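Local coordinates for proteasome accessory factor B/C (PafBC) (Paenarthrobacter aurescens, PDB 6SJ9), which is a transcriptional regulator of the bacterial DNA damage response, combining winged helix-turn-helix and WYL domains, and probably acts by binding DNA, at residues A[459-462]-A[463-467]; A[396-399]-A[400-403]. All blocks are in the same frame, centred on the assembly; numbering follows the deposited sequence.

Contact 1 of 2, residues A[459-462]-A[463-467]; sequences ESVT and IKLTG
T462 and T466 lie one turn apart on the alpha-helix 457-469 of the PafC helix-turn-helix domain, which packs against helices 2-17 and 427-441, and the regular i to i+4 ladder links 459-462 to 463-467. Of the backbone bonds, I463 N reaches E459 O at 3.1 Å and L465 N reaches V461 O at 2.9 Å, with K464 N on S460 O between them.

The apolar contacts also keep to this spacing. V461 CG2 sits 3.9 Å from L465 CD2, the two side chains running side by side, and L437 and A430 of helix 427-441 lie against this side of the helix. E459 CG and I463 CD1 are likewise parallel neighbours at 4.0 Å, while I463 turns on to F56, F58 and L9.

Three polar ends find partners beyond 459-467: E459 on T5, S460 on E97, and K464 on E97 by a salt bridge as well as on S92 O.

T462 O is gripped twice. T466 N gives the backbone bond at 2.9 Å, and T466 OG1, placed beside its own backbone N by a chi1 of -65°, donates from the other face of the carbonyl plane at 2.7 Å, lying 38° out of that plane.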
ATOM      1  N   GLU A 459      -5.268 -14.809   9.394  1.00 43.47           N
ATOM      2  CA  GLU A 459      -6.407 -14.990  10.291  1.00 48.19           C
ATOM      3  C   GLU A 459      -6.184 -14.259  11.615  1.00 45.97           C
ATOM      4  O   GLU A 459      -7.087 -13.587  12.138  1.00 44.53           O
ATOM      5  CB  GLU A 459      -6.659 -16.475  10.551  1.00 55.27           C
ATOM      6  CG  GLU A 459      -7.785 -16.685  11.564  1.00 63.69           C
ATOM      7  CD  GLU A 459      -7.789 -18.069  12.237  1.00 70.77           C
ATOM      8  OE1 GLU A 459      -6.698 -18.586  12.588  1.00 66.04           O
ATOM      9  OE2 GLU A 459      -8.893 -18.620  12.452  1.00 79.47           O
ATOM     10  N   SER A 460      -4.991 -14.403  12.191  1.00 41.96           N
ATOM     11  CA  SER A 460      -4.790 -13.837  13.512  1.00 46.07           C
ATOM     12  C   SER A 460      -4.769 -12.314  13.472  1.00 40.54           C
ATOM     13  O   SER A 460      -5.289 -11.675  14.391  1.00 38.94           O
ATOM     14  CB  SER A 460      -3.505 -14.383  14.176  1.00 51.81           C
ATOM     15  OG  SER A 460      -2.320 -13.863  13.600  1.00 54.33           O
ATOM     16  N   VAL A 461      -4.150 -11.713  12.450  1.00 38.11           N
ATOM     17  CA  VAL A 461      -4.126 -10.254  12.399  1.00 38.32           C
ATOM     18  C   VAL A 461      -5.532  -9.720  12.086  1.00 38.85           C
ATOM     19  O   VAL A 461      -5.904  -8.645  12.577  1.00 36.25           O
ATOM     20  CB  VAL A 461      -3.052  -9.715  11.435  1.00 38.72           C
ATOM     21  CG1 VAL A 461      -3.467  -9.858   9.985  1.00 37.61           C
ATOM     22  CG2 VAL A 461      -2.750  -8.270  11.736  1.00 39.97           C
ATOM     23  N   THR A 462      -6.367 -10.506  11.381  1.00 38.16           N
ATOM     24  CA  THR A 462      -7.758 -10.098  11.139  1.00 39.53           C
ATOM     25  C   THR A 462      -8.555 -10.027  12.448  1.00 40.30           C
ATOM     26  O   THR A 462      -9.250  -9.042  12.704  1.00 42.03           O
ATOM     27  CB  THR A 462      -8.414 -11.066  10.160  1.00 38.29           C
ATOM     28  OG1 THR A 462      -7.699 -10.974   8.923  1.00 39.86           O
ATOM     29  CG2 THR A 462      -9.947 -10.751   9.946  1.00 35.21           C
ATOM     30  N   ILE A 463      -8.406 -11.029  13.305  1.00 37.92           N
ATOM     31  CA  ILE A 463      -9.081 -11.048  14.595  1.00 41.74           C
ATOM     32  C   ILE A 463      -8.587  -9.880  15.454  1.00 44.82           C
ATOM     33  O   ILE A 463      -9.379  -9.153  16.056  1.00 45.95           O
ATOM     34  CB  ILE A 463      -8.848 -12.418  15.271  1.00 48.47           C
ATOM     35  CG1 ILE A 463      -9.471 -13.501  14.397  1.00 52.88           C
ATOM     36  CG2 ILE A 463      -9.470 -12.520  16.669  1.00 51.40           C
ATOM     37  CD1 ILE A 463      -9.207 -14.943  14.873  1.00 55.72           C
ATOM     38  N   LYS A 464      -7.267  -9.678  15.526  1.00 43.19           N
ATOM     39  CA  LYS A 464      -6.738  -8.596  16.357  1.00 42.03           C
ATOM     40  C   LYS A 464      -7.211  -7.226  15.876  1.00 41.07           C
ATOM     41  O   LYS A 464      -7.663  -6.401  16.676  1.00 38.36           O
ATOM     42  CB  LYS A 464      -5.218  -8.647  16.383  1.00 42.00           C
ATOM     43  CG  LYS A 464      -4.682  -9.903  17.014  1.00 44.03           C
ATOM     44  CD  LYS A 464      -3.153  -9.948  16.923  1.00 46.69           C
ATOM     45  CE  LYS A 464      -2.575 -11.157  17.693  1.00 48.30           C
ATOM     46  NZ  LYS A 464      -1.102 -11.019  17.657  1.00 50.50           N
ATOM     47  N   LEU A 465      -7.186  -6.987  14.565  1.00 39.11           N
ATOM     48  CA  LEU A 465      -7.641  -5.691  14.072  1.00 37.59           C
ATOM     49  C   LEU A 465      -9.147  -5.533  14.231  1.00 41.14           C
ATOM     50  O   LEU A 465      -9.630  -4.400  14.338  1.00 42.55           O
ATOM     51  CB  LEU A 465      -7.257  -5.485  12.613  1.00 39.24           C
ATOM     52  CG  LEU A 465      -5.893  -4.853  12.330  1.00 40.50           C
ATOM     53  CD1 LEU A 465      -5.985  -3.376  12.580  1.00 47.34           C
ATOM     54  CD2 LEU A 465      -4.879  -5.433  13.273  1.00 39.88           C
ATOM     55  N   THR A 466      -9.898  -6.650  14.223  1.00 38.57           N
ATOM     56  CA  THR A 466     -11.332  -6.589  14.489  1.00 42.88           C
ATOM     57  C   THR A 466     -11.599  -6.028  15.885  1.00 47.67           C
ATOM     58  O   THR A 466     -12.510  -5.218  16.073  1.00 48.29           O
ATOM     59  CB  THR A 466     -11.956  -7.983  14.364  1.00 43.51           C
ATOM     60  OG1 THR A 466     -11.865  -8.450  13.012  1.00 38.26           O
ATOM     61  CG2 THR A 466     -13.446  -7.994  14.786  1.00 40.39           C
ATOM     62  N   GLY A 467     -10.803  -6.438  16.867  1.00 47.77           N
ATOM     63  CA  GLY A 467     -10.947  -5.897  18.203  1.00 47.95           C
ATOM     64  C   GLY A 467     -10.621  -4.419  18.251  1.00 50.54           C
ATOM     65  O   GLY A 467     -11.183  -3.687  19.061  1.00 50.76           O
TER

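Contact 2 of 2, residues A[396-399]-A[400-403]; sequences GYPD and DLLD
The Y397 ring has P398 on one face, its CD 3.5 Å above the plane and offset toward the rim, while L401 brings CD2 in obliquely at the phenol end. That methyl sits 3.6 Å from Y397 CZ and 3.4 Å from Y397 OH, with the two side chains crossing at about a right angle. With CG turned away from the backbone N of Y397 (chi1 -170°), the ring is carried under P398 and its hydroxyl end reaches L401 CD2. L401 CD2 also meets P398 CG at 3.9 Å, closing a small apolar cluster of ring, proline and methyl.

The other flat groups are two exposed carboxylates, D399 and D400, whose planes are 53° apart. D399 OD1 and D400 OD2 approach to 4.3 Å, a pairing of like charges that the weak, long ion pair of D399 with R283 may ease. No direct hydrogen bond joins 396-399 to 400-403; instead water 1 spans the turn, donating to L402 O at 3.0 Å and weakly to D399 O at 3.4 Å.

Y397 OH donates to S98 O, so an alanine here would probably leave that carbonyl without its donor and open a gap beside L401 CD2 and P398 CD. The loop runs from helix 378-389 to strand 404-407. Y397, L401 and L402 rest on helix 95-118 through S98, T99 and L101, while P398 and L401 turn to V423 of strand 421-424.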
ATOM      1  N   GLY A 396      -1.553   5.262   8.396  1.00 67.80           N
ATOM      2  CA  GLY A 396      -2.190   4.430   9.377  1.00 71.90           C
ATOM      3  C   GLY A 396      -1.470   3.130   9.648  1.00 74.51           C
ATOM      4  O   GLY A 396      -1.916   2.376  10.520  1.00 74.32           O
ATOM      5  N   TYR A 397      -0.332   2.785   8.825  1.00 73.94           N
ATOM      6  CA  TYR A 397       0.532   1.642   9.114  1.00 69.16           C
ATOM      7  C   TYR A 397       1.719   2.171   9.926  1.00 72.75           C
ATOM      8  O   TYR A 397       2.370   3.127   9.488  1.00 75.06           O
ATOM      9  CB  TYR A 397       1.033   0.968   7.823  1.00 67.26           C
ATOM     10  CG  TYR A 397       1.722  -0.366   8.101  1.00 66.41           C
ATOM     11  CD1 TYR A 397       0.978  -1.535   8.255  1.00 65.58           C
ATOM     12  CD2 TYR A 397       3.103  -0.439   8.312  1.00 62.38           C
ATOM     13  CE1 TYR A 397       1.597  -2.750   8.547  1.00 63.01           C
ATOM     14  CE2 TYR A 397       3.730  -1.649   8.613  1.00 61.39           C
ATOM     15  CZ  TYR A 397       2.966  -2.804   8.744  1.00 61.03           C
ATOM     16  OH  TYR A 397       3.571  -4.013   9.057  1.00 59.18           O
ATOM     17  N   PRO A 398       2.074   1.575  11.063  1.00 77.75           N
ATOM     18  CA  PRO A 398       3.123   2.168  11.919  1.00 85.88           C
ATOM     19  C   PRO A 398       4.535   1.956  11.385  1.00 92.74           C
ATOM     20  O   PRO A 398       4.837   0.939  10.756  1.00 87.97           O
ATOM     21  CB  PRO A 398       2.944   1.442  13.253  1.00 80.63           C
ATOM     22  CG  PRO A 398       1.929   0.324  12.959  1.00 77.78           C
ATOM     23  CD  PRO A 398       1.641   0.254  11.527  1.00 75.77           C
ATOM     24  N   ASP A 399       5.422   2.914  11.708  1.00102.46           N
ATOM     25  CA  ASP A 399       6.766   2.946  11.126  1.00109.20           C
ATOM     26  C   ASP A 399       7.785   2.113  11.899  1.00110.14           C
ATOM     27  O   ASP A 399       8.908   1.934  11.419  1.00110.19           O
ATOM     28  CB  ASP A 399       7.286   4.394  11.017  1.00116.37           C
ATOM     29  CG  ASP A 399       7.297   5.124  12.349  1.00123.19           C
ATOM     30  OD1 ASP A 399       8.065   4.719  13.248  1.00126.18           O
ATOM     31  OD2 ASP A 399       6.524   6.091  12.511  1.00125.95           O
ATOM     32  N   ASP A 400       7.438   1.646  13.091  1.00110.96           N
ATOM     33  CA  ASP A 400       8.359   0.936  13.972  1.00106.87           C
ATOM     34  C   ASP A 400       7.961  -0.528  14.127  1.00 99.09           C
ATOM     35  O   ASP A 400       8.003  -1.077  15.226  1.00101.93           O
ATOM     36  CB  ASP A 400       8.442   1.626  15.337  1.00111.58           C
ATOM     37  CG  ASP A 400       7.058   1.943  15.950  1.00114.04           C
ATOM     38  OD1 ASP A 400       6.034   1.394  15.488  1.00113.80           O
ATOM     39  OD2 ASP A 400       7.004   2.728  16.929  1.00116.23           O
ATOM     40  N   LEU A 401       7.492  -1.157  13.051  1.00 90.82           N
ATOM     41  CA  LEU A 401       7.046  -2.546  13.117  1.00 83.64           C
ATOM     42  C   LEU A 401       7.964  -3.587  12.461  1.00 76.39           C
ATOM     43  O   LEU A 401       8.081  -4.692  12.993  1.00 72.76           O
ATOM     44  CB  LEU A 401       5.638  -2.622  12.500  1.00 81.33           C
ATOM     45  CG  LEU A 401       4.564  -3.611  12.967  1.00 78.26           C
ATOM     46  CD1 LEU A 401       4.449  -3.625  14.481  1.00 76.02           C
ATOM     47  CD2 LEU A 401       3.192  -3.327  12.319  1.00 75.27           C
ATOM     48  N   LEU A 402       8.600  -3.300  11.309  1.00 73.07           N
ATOM     49  CA  LEU A 402       9.398  -4.283  10.559  1.00 66.76           C
ATOM     50  C   LEU A 402      10.880  -3.930  10.475  1.00 65.50           C
ATOM     51  O   LEU A 402      11.246  -2.895   9.910  1.00 65.06           O
ATOM     52  CB  LEU A 402       8.855  -4.467   9.145  1.00 64.21           C
ATOM     53  CG  LEU A 402       7.506  -5.166   9.178  1.00 66.00           C
ATOM     54  CD1 LEU A 402       7.128  -5.640   7.832  1.00 61.93           C
ATOM     55  CD2 LEU A 402       7.569  -6.308  10.148  1.00 70.22           C
ATOM     56  N   ASP A 403      11.733  -4.838  10.932  1.00 64.57           N
ATOM     57  CA  ASP A 403      13.163  -4.746  10.644  1.00 67.70           C
ATOM     58  C   ASP A 403      13.473  -5.730   9.527  1.00 58.37           C
ATOM     59  O   ASP A 403      13.347  -6.945   9.716  1.00 53.36           O
ATOM     60  CB  ASP A 403      14.051  -5.085  11.850  1.00 74.11           C
ATOM     61  CG  ASP A 403      13.971  -4.065  12.967  1.00 80.61           C
ATOM     62  OD1 ASP A 403      14.636  -4.297  14.005  1.00 81.46           O
ATOM     63  OD2 ASP A 403      13.240  -3.055  12.825  1.00 85.18           O
TER
HETATM   64  O   HOH W   1       9.417  -0.638   9.327  1.00 56.28           O

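Overall arrangement
Both contacts belong to the PafC helix-turn-helix domain, contact 2 earlier in the chain, their centres about 17 Å apart and their nearest atoms about 7 Å apart without touching. Contact 1 is a buried helix turn, stitched by its own backbone bonds and wedged between helices 2-17 and 427-441. Contact 2 is a partly buried loop with no direct hydrogen bond across it, relying on apolar packing and a bridging water, with its acidic pair on the surface. They share a support: the start of helix 95-118 offers E97 to 459-467 and its neighbour S98 to 396-403. Strand 421-424 and the adjoining F425 likewise serve contact 2 and contact 1 in turn.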